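Local atomic coordinates of putative 2,3,4,5-tetrahydropyridine-2-carboxylate N- succinyltransferase (Campylobacter jejuni, PDB entry 2RIJ), a protein that probably transfers a succinyl group from succinyl-CoA to tetrahydrodipicolinate, opening its ring in the succinylase route to lysine. Residues S243-N248 and G259-S264; G270-G275 and A296-A301; S278-L283 and N302-I307; N289-G294 and G306-D311. One frame throughout, in Å; residues are numbered along the deposited sequence.

Contact 1. Residues S243-N248 and G259-S264; sequences SYVNFN and GRISSS
S263 has two conformers, and in the one described here its hydroxyl donates to the carbonyl of F247, with OG 2.6 Å from F247 O. The same oxygen lies over one face of the F247 ring, 3.6 Å above its plane and offset toward the rim. F247 can cover the hydroxyl because CG stands between the backbone N and the carbonyl carbon (chi1 77°), which turns the ring back over S263. One residue on, S264 N bonds to N248 O at 2.8 Å.

Before this bend the segments run as parallel strands in neighbouring turns of a left-handed beta helix. Y244 N bonds to G259 O (3.0 Å), I261 N to Y244 O (2.7 Å) and N246 N to I261 O (3.2 Å). V245 and I261 share the inward face, where branched aliphatic side chains fill the coil and V245 also packs on I238; V245 CG2 is 4.2 Å from I261 CD1. Y244 and R260 share the outer face, which meets a second subunit. R260, predicted to bind succinyl-CoA, is bent at chi3; NH1 bonds to A242 O, and NH2 to S278 OG, in one of the two conformers of that serine, and to N302 OD1 of the second subunit. In the second shell, N246 OD1 accepts hydrogen bonds from both F247 N, 2.8 Å away, and R227 NH1.

Contact 2. Residues G270-G275 and A296-A301; sequences GSDVGG and ACLLGA
A chi1 of -69° sets S271 OG beside its own backbone N, where it accepts a hydrogen bond from C297 N, 2.9 Å away. D272 and L298 instead both carry CG opposite their backbone N (chi1 -171° and, in the L298 conformer considered here, -172°). Their side chains therefore run side by side on the outer face, with D272 CB 3.8 Å from L298 CD1. V273 and L299 turn the other way, into the left-handed beta helix, where both pack on I279, apolar side chains suited to the inside of the coil.

Main-chain bonds tie these parallel strands: D272 N to C297 O (2.8 Å), L299 N to D272 O (2.9 Å) and G274 N to L299 O (2.8 Å). G274 suits its place because it has no CB to press on L299 O. Beyond it lie G275 and A301, both predicted to bind succinyl-CoA; A301 packs on S278 of a third subunit.

L299 O also accepts a hydrogen bond from a water 2.7 Å away, which donates to D272 OD1 at 3.1 Å as well. Since S271 OG also hydrogen-bonds to G268 O, a carbonyl that can only accept, the hydroxyl acts as acceptor and donor at once, extending the hydrogen bonding past the strand ends.

Contact 3. Residues S278-L283 and N302-I307; sequences SILGVL and NSVTGI
L280 lays its isobutyl group over the backbone of G306, with CD1 4.0 Å from G306 CA, and its CG also packs on V304 CG1. The glycine suits this place by offering a bare backbone to the methyl. Here two successive turns of a left-handed beta helix, the fold built by hexapeptide repeats, stack as parallel strands. S278 N bonds to S303 O (2.9 Å), T305 N to S278 O (2.8 Å) and L280 N to T305 O (3.0 Å).

The strands alternate between two environments. I279 and T305 face the interior and pack on L299, with T305 also against V315. S278 and V304 face outward, CB of the serine against CG1 of the valine, and V304 packs on N302 of a second subunit. The small serine is predicted to contribute to the succinyl-CoA site. After the turn at G281, L283 reaches back with CD2 to within 3.3 Å of G306 O.

A water serves the polar atoms on the inward side. With OG1 held beside the backbone N (chi1 -63°), T305 turns its hydroxyl to that water, 2.8 Å from OG1. The water donates to S303 OG, itself bonded to G300 O, at 2.8 Å, and to S278 O at 3.0 Å.

Contact 4. Residues N289-G294 and G306-D311; sequences NAISVG and GIPLGD
Within the hexapeptide-repeat region, the third side of one turn is joined here to the next, and I291 meets the stretch from G306 to P308. Its branches divide the work: CD1 reaches G306 O at 3.5 Å, CG2 approaches I307 O at 3.6 Å, and CG1 lies 4.1 Å from P308 CD, the two side chains crossing at about a right angle. The split follows from chi1 of -70°, which leaves CG2 opposite the backbone N while CG1 continues toward the proline. A beta-branched isoleucine suits the spot, since it can cover three consecutive residues of the neighbouring turn.

Like the other sides of a left-handed beta helix, this one is linked through the main chain, but more loosely than a regular strand pair. The sound bond is L309 N to S292 O, 2.9 Å. G294 N then makes two weak bonds, to L309 O at 3.0 Å and to G310 O at 3.3 Å. The proline just before L309 has no N-H to give, and packs instead with its ring on L283 and K355.

V293 and L309 add an apolar contact, CG2 to CD1 at 4.2 Å, and L309 continues onto L299 and F362. G294, lacking a side chain, lets the carboxylate of D311 approach, OD1 coming within 3.4 Å of G294 CA; that oxygen accepts a hydrogen bond from the backbone N of K295. S292 OG hydrogen-bonds to R156 NH2.

Contact 1 comes first along the chain, joining 243-248 to 259-264 and closing one turn of the beta helix before any other contact opens. The next turn then runs 270-275, 278-283, 289-294, and the following one 296-301, 302-307, 306-311, so contacts 2, 3 and 4 open in that order and close in the same order. Contact 2 crosses contacts 3 and 4, while 3 and 4 end on overlapping residues, sharing G306 and I307. Strand 278-279 sits between strands 260-261 and 304-305, so contact 3 continues the sheet of contact 1. Inside the coil, L299 of contact 2 touches I279 and T305 of contact 3 and L309 of contact 4.

Contact 1. Residues S243-N248 and G259-S264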
loop_
_atom_site.group_PDB
_atom_site.type_symbol
_atom_site.label_atom_id
_atom_site.label_comp_id
_atom_site.label_asym_id
_atom_site.label_seq_id
_atom_site.Cartn_x
_atom_site.Cartn_y
_atom_site.Cartn_z
ATOM N N SER A 243 2.001 -17.655 -29.632
ATOM C CA SER A 243 3.373 -18.084 -29.504
ATOM C C SER A 243 4.269 -17.540 -30.590
ATOM O O SER A 243 3.822 -17.080 -31.640
ATOM C CB SER A 243 3.465 -19.606 -29.575
ATOM O OG SER A 243 2.460 -20.232 -28.794
ATOM N N TYR A 244 5.557 -17.683 -30.369
ATOM C CA TYR A 244 6.523 -17.440 -31.408
ATOM C C TYR A 244 7.863 -18.030 -30.961
ATOM O O TYR A 244 8.179 -17.999 -29.792
ATOM C CB TYR A 244 6.717 -15.961 -31.707
ATOM C CG TYR A 244 7.412 -15.708 -33.044
ATOM C CD1 TYR A 244 6.850 -16.161 -34.218
ATOM C CD2 TYR A 244 8.638 -15.043 -33.126
ATOM C CE1 TYR A 244 7.456 -15.999 -35.419
ATOM C CE2 TYR A 244 9.250 -14.834 -34.365
ATOM C CZ TYR A 244 8.663 -15.309 -35.495
ATOM O OH TYR A 244 9.242 -15.115 -36.716
ATOM N N VAL A 245 8.604 -18.591 -31.905
ATOM C CA VAL A 245 10.048 -18.895 -31.722
ATOM C C VAL A 245 10.814 -18.264 -32.889
ATOM O O VAL A 245 10.659 -18.634 -34.083
ATOM C CB VAL A 245 10.335 -20.343 -31.619
ATOM C CG1 VAL A 245 11.807 -20.578 -31.161
ATOM C CG2 VAL A 245 9.285 -21.057 -30.655
ATOM N N ASN A 246 11.633 -17.292 -32.543
ATOM C CA ASN A 246 12.424 -16.581 -33.520
ATOM C C ASN A 246 13.720 -17.363 -33.846
ATOM O O ASN A 246 14.025 -18.444 -33.275
ATOM C CB ASN A 246 12.735 -15.191 -32.971
ATOM C CG ASN A 246 12.918 -14.123 -34.058
ATOM O OD1 ASN A 246 13.232 -14.421 -35.187
ATOM N ND2 ASN A 246 12.641 -12.873 -33.708
ATOM N N PHE A 247 14.471 -16.867 -34.816
ATOM C CA PHE A 247 15.734 -17.517 -35.144
ATOM C C PHE A 247 16.728 -17.366 -34.003
ATOM O O PHE A 247 16.644 -16.394 -33.200
ATOM C CB PHE A 247 16.308 -16.985 -36.464
ATOM C CG PHE A 247 16.937 -15.664 -36.358
ATOM C CD1 PHE A 247 16.206 -14.535 -36.563
ATOM C CD2 PHE A 247 18.289 -15.548 -36.088
ATOM C CE1 PHE A 247 16.795 -13.290 -36.494
ATOM C CE2 PHE A 247 18.892 -14.307 -36.038
ATOM C CZ PHE A 247 18.142 -13.188 -36.218
ATOM N N ASN A 248 17.635 -18.348 -33.903
ATOM C CA ASN A 248 18.618 -18.436 -32.806
ATOM C C ASN A 248 17.915 -18.353 -31.415
ATOM O O ASN A 248 18.424 -17.731 -30.478
ATOM C CB ASN A 248 19.647 -17.306 -32.975
ATOM C CG ASN A 248 20.907 -17.534 -32.206
ATOM O OD1 ASN A 248 21.402 -18.668 -32.073
ATOM N ND2 ASN A 248 21.453 -16.437 -31.675
ATOM N N GLY A 259 3.785 -19.179 -25.666
ATOM C CA GLY A 259 4.200 -17.765 -25.683
ATOM C C GLY A 259 5.402 -17.540 -26.575
ATOM O O GLY A 259 5.759 -18.385 -27.418
ATOM N N ARG A 260 6.026 -16.376 -26.422
ATOM C CA ARG A 260 6.926 -15.827 -27.414
ATOM C C ARG A 260 8.366 -15.857 -26.926
ATOM O O ARG A 260 8.701 -15.278 -25.877
ATOM C CB ARG A 260 6.504 -14.393 -27.742
ATOM C CG ARG A 260 5.107 -14.383 -28.359
ATOM C CD ARG A 260 4.612 -12.985 -28.575
ATOM N NE ARG A 260 4.351 -12.295 -27.308
ATOM C CZ ARG A 260 3.190 -12.328 -26.644
ATOM N NH1 ARG A 260 2.196 -13.120 -27.018
ATOM N NH2 ARG A 260 3.020 -11.586 -25.545
ATOM N N ILE A 261 9.186 -16.562 -27.677
ATOM C CA ILE A 261 10.607 -16.692 -27.392
ATOM C C ILE A 261 11.391 -15.856 -28.394
ATOM O O ILE A 261 11.561 -16.232 -29.560
ATOM C CB ILE A 261 11.086 -18.134 -27.453
ATOM C CG1 ILE A 261 10.163 -19.033 -26.635
ATOM C CG2 ILE A 261 12.536 -18.255 -26.935
ATOM C CD1 ILE A 261 10.497 -20.510 -26.652
ATOM N N SER A 262 11.948 -14.747 -27.913
ATOM C CA SER A 262 12.759 -13.833 -28.758
ATOM C C SER A 262 14.112 -14.411 -29.115
ATOM O O SER A 262 14.642 -15.311 -28.465
ATOM C CB SER A 262 13.000 -12.485 -28.032
ATOM O OG SER A 262 11.779 -11.789 -27.803
ATOM N N SER A 263 14.702 -13.873 -30.175
ATOM C CA SER A 263 16.031 -14.295 -30.602
ATOM C C SER A 263 17.008 -14.180 -29.453
ATOM O O SER A 263 16.967 -13.214 -28.687
ATOM C CB SER A 263 16.495 -13.444 -31.804
ATOM O OG SER A 263 15.909 -13.928 -32.989
ATOM N N SER A 264 17.873 -15.193 -29.327
ATOM C CA SER A 264 18.870 -15.367 -28.293
ATOM C C SER A 264 18.341 -15.988 -27.004
ATOM O O SER A 264 19.132 -16.360 -26.183
ATOM C CB SER A 264 19.649 -14.089 -27.971
ATOM O OG SER A 264 20.428 -13.768 -29.072
HETATM O O HOH W 1 13.786 -11.085 -31.114
#

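Contact 2. Residues G270-G275 and A296-A301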
loop_
_atom_site.group_PDB
_atom_site.type_symbol
_atom_site.label_atom_id
_atom_site.label_comp_id
_atom_site.label_asym_id
_atom_site.label_seq_id
_atom_site.Cartn_x
_atom_site.Cartn_y
_atom_site.Cartn_z
ATOM N N GLY A 270 11.542 -29.156 -19.650
ATOM C CA GLY A 270 10.439 -29.274 -18.749
ATOM C C GLY A 270 9.758 -27.959 -18.421
ATOM O O GLY A 270 8.880 -27.927 -17.589
ATOM N N SER A 271 10.162 -26.864 -19.064
ATOM C CA SER A 271 9.563 -25.581 -18.774
ATOM C C SER A 271 8.240 -25.452 -19.496
ATOM O O SER A 271 7.965 -26.149 -20.484
ATOM C CB SER A 271 10.503 -24.435 -19.117
ATOM O OG SER A 271 11.598 -24.407 -18.235
ATOM N N ASP A 272 7.401 -24.546 -19.013
ATOM C CA ASP A 272 6.077 -24.323 -19.591
ATOM C C ASP A 272 5.909 -22.806 -19.784
ATOM O O ASP A 272 5.937 -22.055 -18.810
ATOM C CB ASP A 272 5.054 -24.869 -18.638
ATOM C CG ASP A 272 3.671 -24.908 -19.207
ATOM O OD1 ASP A 272 3.142 -23.842 -19.609
ATOM O OD2 ASP A 272 3.081 -26.016 -19.210
ATOM N N VAL A 273 5.861 -22.392 -21.039
ATOM C CA VAL A 273 5.724 -20.988 -21.433
ATOM C C VAL A 273 4.222 -20.804 -21.671
ATOM O O VAL A 273 3.653 -21.365 -22.617
ATOM C CB VAL A 273 6.525 -20.638 -22.666
ATOM C CG1 VAL A 273 6.412 -19.095 -23.007
ATOM C CG2 VAL A 273 7.987 -21.103 -22.542
ATOM N N GLY A 274 3.572 -20.102 -20.754
ATOM C CA GLY A 274 2.115 -19.981 -20.757
ATOM C C GLY A 274 1.593 -19.093 -21.895
ATOM O O GLY A 274 2.352 -18.385 -22.563
ATOM N N GLY A 275 0.275 -19.163 -22.091
ATOM C CA GLY A 275 -0.391 -18.550 -23.222
ATOM C C GLY A 275 -0.141 -17.051 -23.194
ATOM O O GLY A 275 -0.450 -16.374 -22.216
ATOM N N ALA A 296 12.448 -26.746 -15.930
ATOM C CA ALA A 296 11.241 -26.837 -15.141
ATOM C C ALA A 296 10.769 -25.459 -14.622
ATOM O O ALA A 296 10.309 -25.338 -13.502
ATOM C CB ALA A 296 11.459 -27.838 -13.954
ATOM N N CYS A 297 10.910 -24.415 -15.423
ATOM C CA CYS A 297 10.350 -23.131 -15.063
ATOM C C CYS A 297 8.906 -23.056 -15.562
ATOM O O CYS A 297 8.575 -23.665 -16.580
ATOM C CB CYS A 297 11.148 -21.992 -15.663
ATOM S SG CYS A 297 12.762 -21.805 -14.879
ATOM N N LEU A 298 8.076 -22.325 -14.827
ATOM C CA LEU A 298 6.667 -22.151 -15.142
ATOM C C LEU A 298 6.408 -20.664 -15.345
ATOM O O LEU A 298 6.439 -19.911 -14.393
ATOM C CB LEU A 298 5.855 -22.675 -13.953
ATOM C CG LEU A 298 4.349 -22.808 -14.011
ATOM C CD1 LEU A 298 3.920 -23.576 -15.248
ATOM C CD2 LEU A 298 3.914 -23.532 -12.701
ATOM N N LEU A 299 6.162 -20.251 -16.582
ATOM C CA LEU A 299 5.895 -18.843 -16.908
ATOM C C LEU A 299 4.388 -18.695 -17.174
ATOM O O LEU A 299 3.848 -19.269 -18.104
ATOM C CB LEU A 299 6.723 -18.433 -18.104
ATOM C CG LEU A 299 8.236 -18.664 -17.973
ATOM C CD1 LEU A 299 8.963 -18.269 -19.223
ATOM C CD2 LEU A 299 8.882 -17.992 -16.720
ATOM N N GLY A 300 3.730 -17.932 -16.330
ATOM C CA GLY A 300 2.307 -17.779 -16.410
ATOM C C GLY A 300 1.814 -17.072 -17.674
ATOM O O GLY A 300 2.530 -16.299 -18.314
ATOM N N ALA A 301 0.578 -17.361 -17.990
ATOM C CA ALA A 301 -0.140 -16.701 -19.065
ATOM C C ALA A 301 -0.001 -15.183 -18.916
ATOM O O ALA A 301 -0.108 -14.607 -17.800
ATOM C CB ALA A 301 -1.614 -17.148 -19.068
HETATM O O HOH W 2 2.498 -21.527 -17.633
#

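Contact 3. Residues S278-L283 and N302-I307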
loop_
_atom_site.group_PDB
_atom_site.type_symbol
_atom_site.label_atom_id
_atom_site.label_comp_id
_atom_site.label_asym_id
_atom_site.label_seq_id
_atom_site.Cartn_x
_atom_site.Cartn_y
_atom_site.Cartn_z
ATOM N N SER A 278 5.658 -13.619 -22.668
ATOM C CA SER A 278 6.787 -13.082 -23.425
ATOM C C SER A 278 8.066 -13.467 -22.708
ATOM O O SER A 278 8.182 -13.225 -21.501
ATOM C CB SER A 278 6.733 -11.539 -23.478
ATOM O OG SER A 278 6.009 -11.048 -24.595
ATOM N N ILE A 279 9.029 -14.009 -23.445
ATOM C CA ILE A 279 10.401 -14.128 -22.993
ATOM C C ILE A 279 11.273 -13.239 -23.884
ATOM O O ILE A 279 11.426 -13.509 -25.071
ATOM C CB ILE A 279 10.930 -15.571 -23.000
ATOM C CG1 ILE A 279 10.007 -16.480 -22.195
ATOM C CG2 ILE A 279 12.361 -15.638 -22.444
ATOM C CD1 ILE A 279 10.296 -17.967 -22.367
ATOM N N LEU A 280 11.862 -12.200 -23.301
ATOM C CA LEU A 280 12.713 -11.293 -24.065
ATOM C C LEU A 280 14.067 -11.972 -24.329
ATOM O O LEU A 280 14.402 -13.025 -23.711
ATOM C CB LEU A 280 12.818 -9.957 -23.299
ATOM C CG LEU A 280 11.502 -9.241 -22.942
ATOM C CD1 LEU A 280 11.900 -7.883 -22.281
ATOM C CD2 LEU A 280 10.573 -9.067 -24.121
ATOM N N GLY A 281 14.865 -11.443 -25.260
ATOM C CA GLY A 281 16.053 -12.201 -25.677
ATOM C C GLY A 281 17.390 -11.787 -25.171
ATOM O O GLY A 281 18.256 -12.621 -24.891
ATOM N N VAL A 282 17.592 -10.479 -25.144
ATOM C CA VAL A 282 18.888 -9.896 -24.835
ATOM C C VAL A 282 18.681 -8.813 -23.770
ATOM O O VAL A 282 17.781 -7.950 -23.909
ATOM C CB VAL A 282 19.561 -9.301 -26.103
ATOM C CG1 VAL A 282 20.975 -8.798 -25.774
ATOM C CG2 VAL A 282 19.627 -10.346 -27.192
ATOM N N LEU A 283 19.493 -8.874 -22.721
ATOM C CA LEU A 283 19.473 -7.883 -21.670
ATOM C C LEU A 283 19.939 -6.531 -22.217
ATOM O O LEU A 283 20.715 -6.474 -23.163
ATOM C CB LEU A 283 20.367 -8.311 -20.513
ATOM C CG LEU A 283 19.837 -9.464 -19.664
ATOM C CD1 LEU A 283 20.944 -9.896 -18.708
ATOM C CD2 LEU A 283 18.539 -8.986 -18.947
ATOM N N ASN A 302 0.246 -14.524 -20.043
ATOM C CA ASN A 302 0.425 -13.079 -20.120
ATOM C C ASN A 302 1.498 -12.472 -19.207
ATOM O O ASN A 302 1.515 -11.275 -18.993
ATOM C CB ASN A 302 -0.952 -12.403 -19.978
ATOM C CG ASN A 302 -1.804 -12.592 -21.203
ATOM O OD1 ASN A 302 -1.293 -12.526 -22.330
ATOM N ND2 ASN A 302 -3.112 -12.785 -21.017
ATOM N N SER A 303 2.486 -13.280 -18.773
ATOM C CA SER A 303 3.641 -12.780 -18.039
ATOM C C SER A 303 4.656 -12.243 -18.986
ATOM O O SER A 303 4.573 -12.489 -20.220
ATOM C CB SER A 303 4.294 -13.874 -17.164
ATOM O OG SER A 303 4.724 -14.995 -17.896
ATOM N N VAL A 304 5.662 -11.558 -18.421
ATOM C CA VAL A 304 6.832 -11.111 -19.192
ATOM C C VAL A 304 8.061 -11.422 -18.386
ATOM O O VAL A 304 8.191 -11.006 -17.206
ATOM C CB VAL A 304 6.821 -9.585 -19.549
ATOM C CG1 VAL A 304 8.051 -9.161 -20.425
ATOM C CG2 VAL A 304 5.462 -9.168 -20.161
ATOM N N THR A 305 8.965 -12.135 -19.012
ATOM C CA THR A 305 10.229 -12.477 -18.409
ATOM C C THR A 305 11.366 -11.726 -19.142
ATOM O O THR A 305 11.696 -12.046 -20.281
ATOM C CB THR A 305 10.489 -14.008 -18.440
ATOM O OG1 THR A 305 9.491 -14.703 -17.665
ATOM C CG2 THR A 305 11.868 -14.336 -17.839
ATOM N N GLY A 306 11.913 -10.721 -18.471
ATOM C CA GLY A 306 13.001 -9.888 -18.993
ATOM C C GLY A 306 14.359 -10.097 -18.373
ATOM O O GLY A 306 15.322 -9.355 -18.648
ATOM N N ILE A 307 14.503 -11.167 -17.597
ATOM C CA ILE A 307 15.796 -11.546 -17.023
ATOM C C ILE A 307 16.047 -13.050 -17.164
ATOM O O ILE A 307 15.105 -13.821 -17.279
ATOM C CB ILE A 307 15.893 -11.183 -15.487
ATOM C CG1 ILE A 307 14.832 -11.917 -14.649
ATOM C CG2 ILE A 307 15.757 -9.616 -15.292
ATOM C CD1 ILE A 307 15.017 -11.830 -13.164
HETATM O O HOH W 3 7.182 -14.883 -19.213
#

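Contact 4. Residues N289-G294 and G306-D311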
loop_
_atom_site.group_PDB
_atom_site.type_symbol
_atom_site.label_atom_id
_atom_site.label_comp_id
_atom_site.label_asym_id
_atom_site.label_seq_id
_atom_site.Cartn_x
_atom_site.Cartn_y
_atom_site.Cartn_z
ATOM N N ASN A 289 23.799 -9.344 -22.096
ATOM C CA ASN A 289 23.862 -10.757 -22.409
ATOM C C ASN A 289 22.488 -11.352 -22.762
ATOM O O ASN A 289 21.444 -10.710 -22.585
ATOM C CB ASN A 289 24.530 -11.466 -21.234
ATOM C CG ASN A 289 25.925 -10.866 -20.923
ATOM O OD1 ASN A 289 26.915 -11.151 -21.610
ATOM N ND2 ASN A 289 25.979 -9.990 -19.921
ATOM N N ALA A 290 22.508 -12.573 -23.276
ATOM C CA ALA A 290 21.300 -13.248 -23.750
ATOM C C ALA A 290 20.499 -13.766 -22.538
ATOM O O ALA A 290 21.072 -14.118 -21.527
ATOM C CB ALA A 290 21.710 -14.397 -24.697
ATOM N N ILE A 291 19.184 -13.841 -22.659
ATOM C CA ILE A 291 18.317 -14.387 -21.607
ATOM C C ILE A 291 18.107 -15.902 -21.761
ATOM O O ILE A 291 17.822 -16.377 -22.845
ATOM C CB ILE A 291 16.996 -13.637 -21.631
ATOM C CG1 ILE A 291 17.265 -12.211 -21.127
ATOM C CG2 ILE A 291 15.915 -14.314 -20.782
ATOM C CD1 ILE A 291 16.181 -11.275 -21.394
ATOM N N SER A 292 18.338 -16.649 -20.680
ATOM C CA SER A 292 18.093 -18.083 -20.594
ATOM C C SER A 292 17.121 -18.348 -19.446
ATOM O O SER A 292 17.237 -17.736 -18.401
ATOM C CB SER A 292 19.385 -18.829 -20.270
ATOM O OG SER A 292 20.355 -18.694 -21.283
ATOM N N VAL A 293 16.160 -19.241 -19.656
ATOM C CA VAL A 293 15.285 -19.719 -18.608
ATOM C C VAL A 293 15.692 -21.172 -18.373
ATOM O O VAL A 293 15.900 -21.931 -19.323
ATOM C CB VAL A 293 13.832 -19.544 -19.076
ATOM C CG1 VAL A 293 12.857 -20.354 -18.288
ATOM C CG2 VAL A 293 13.479 -18.019 -19.120
ATOM N N GLY A 294 15.837 -21.565 -17.121
ATOM C CA GLY A 294 16.368 -22.896 -16.813
ATOM C C GLY A 294 15.324 -23.989 -16.921
ATOM O O GLY A 294 14.285 -23.828 -17.529
ATOM N N GLY A 306 11.913 -10.721 -18.471
ATOM C CA GLY A 306 13.001 -9.888 -18.993
ATOM C C GLY A 306 14.359 -10.097 -18.373
ATOM O O GLY A 306 15.322 -9.355 -18.648
ATOM N N ILE A 307 14.503 -11.167 -17.597
ATOM C CA ILE A 307 15.796 -11.546 -17.023
ATOM C C ILE A 307 16.047 -13.050 -17.164
ATOM O O ILE A 307 15.105 -13.821 -17.279
ATOM C CB ILE A 307 15.893 -11.183 -15.487
ATOM C CG1 ILE A 307 14.832 -11.917 -14.649
ATOM C CG2 ILE A 307 15.757 -9.616 -15.292
ATOM C CD1 ILE A 307 15.017 -11.830 -13.164
ATOM N N PRO A 308 17.313 -13.458 -17.163
ATOM C CA PRO A 308 17.645 -14.863 -17.046
ATOM C C PRO A 308 17.093 -15.453 -15.745
ATOM O O PRO A 308 17.125 -14.783 -14.709
ATOM C CB PRO A 308 19.176 -14.869 -17.062
ATOM C CG PRO A 308 19.569 -13.553 -17.660
ATOM C CD PRO A 308 18.510 -12.617 -17.259
ATOM N N LEU A 309 16.542 -16.661 -15.821
ATOM C CA LEU A 309 16.060 -17.377 -14.656
ATOM C C LEU A 309 16.831 -18.686 -14.550
ATOM O O LEU A 309 17.134 -19.323 -15.557
ATOM C CB LEU A 309 14.569 -17.673 -14.821
ATOM C CG LEU A 309 13.549 -16.557 -14.976
ATOM C CD1 LEU A 309 12.138 -17.098 -15.225
ATOM C CD2 LEU A 309 13.527 -15.629 -13.713
ATOM N N GLY A 310 17.143 -19.116 -13.330
ATOM C CA GLY A 310 17.717 -20.434 -13.112
ATOM C C GLY A 310 16.655 -21.511 -13.198
ATOM O O GLY A 310 15.604 -21.342 -13.836
ATOM N N ASP A 311 16.917 -22.637 -12.578
ATOM C CA ASP A 311 15.996 -23.745 -12.611
ATOM C C ASP A 311 14.883 -23.610 -11.601
ATOM O O ASP A 311 15.039 -23.010 -10.560
ATOM C CB ASP A 311 16.716 -25.041 -12.312
ATOM C CG ASP A 311 17.811 -25.361 -13.309
ATOM O OD1 ASP A 311 17.785 -24.967 -14.487
ATOM O OD2 ASP A 311 18.749 -26.031 -12.876
#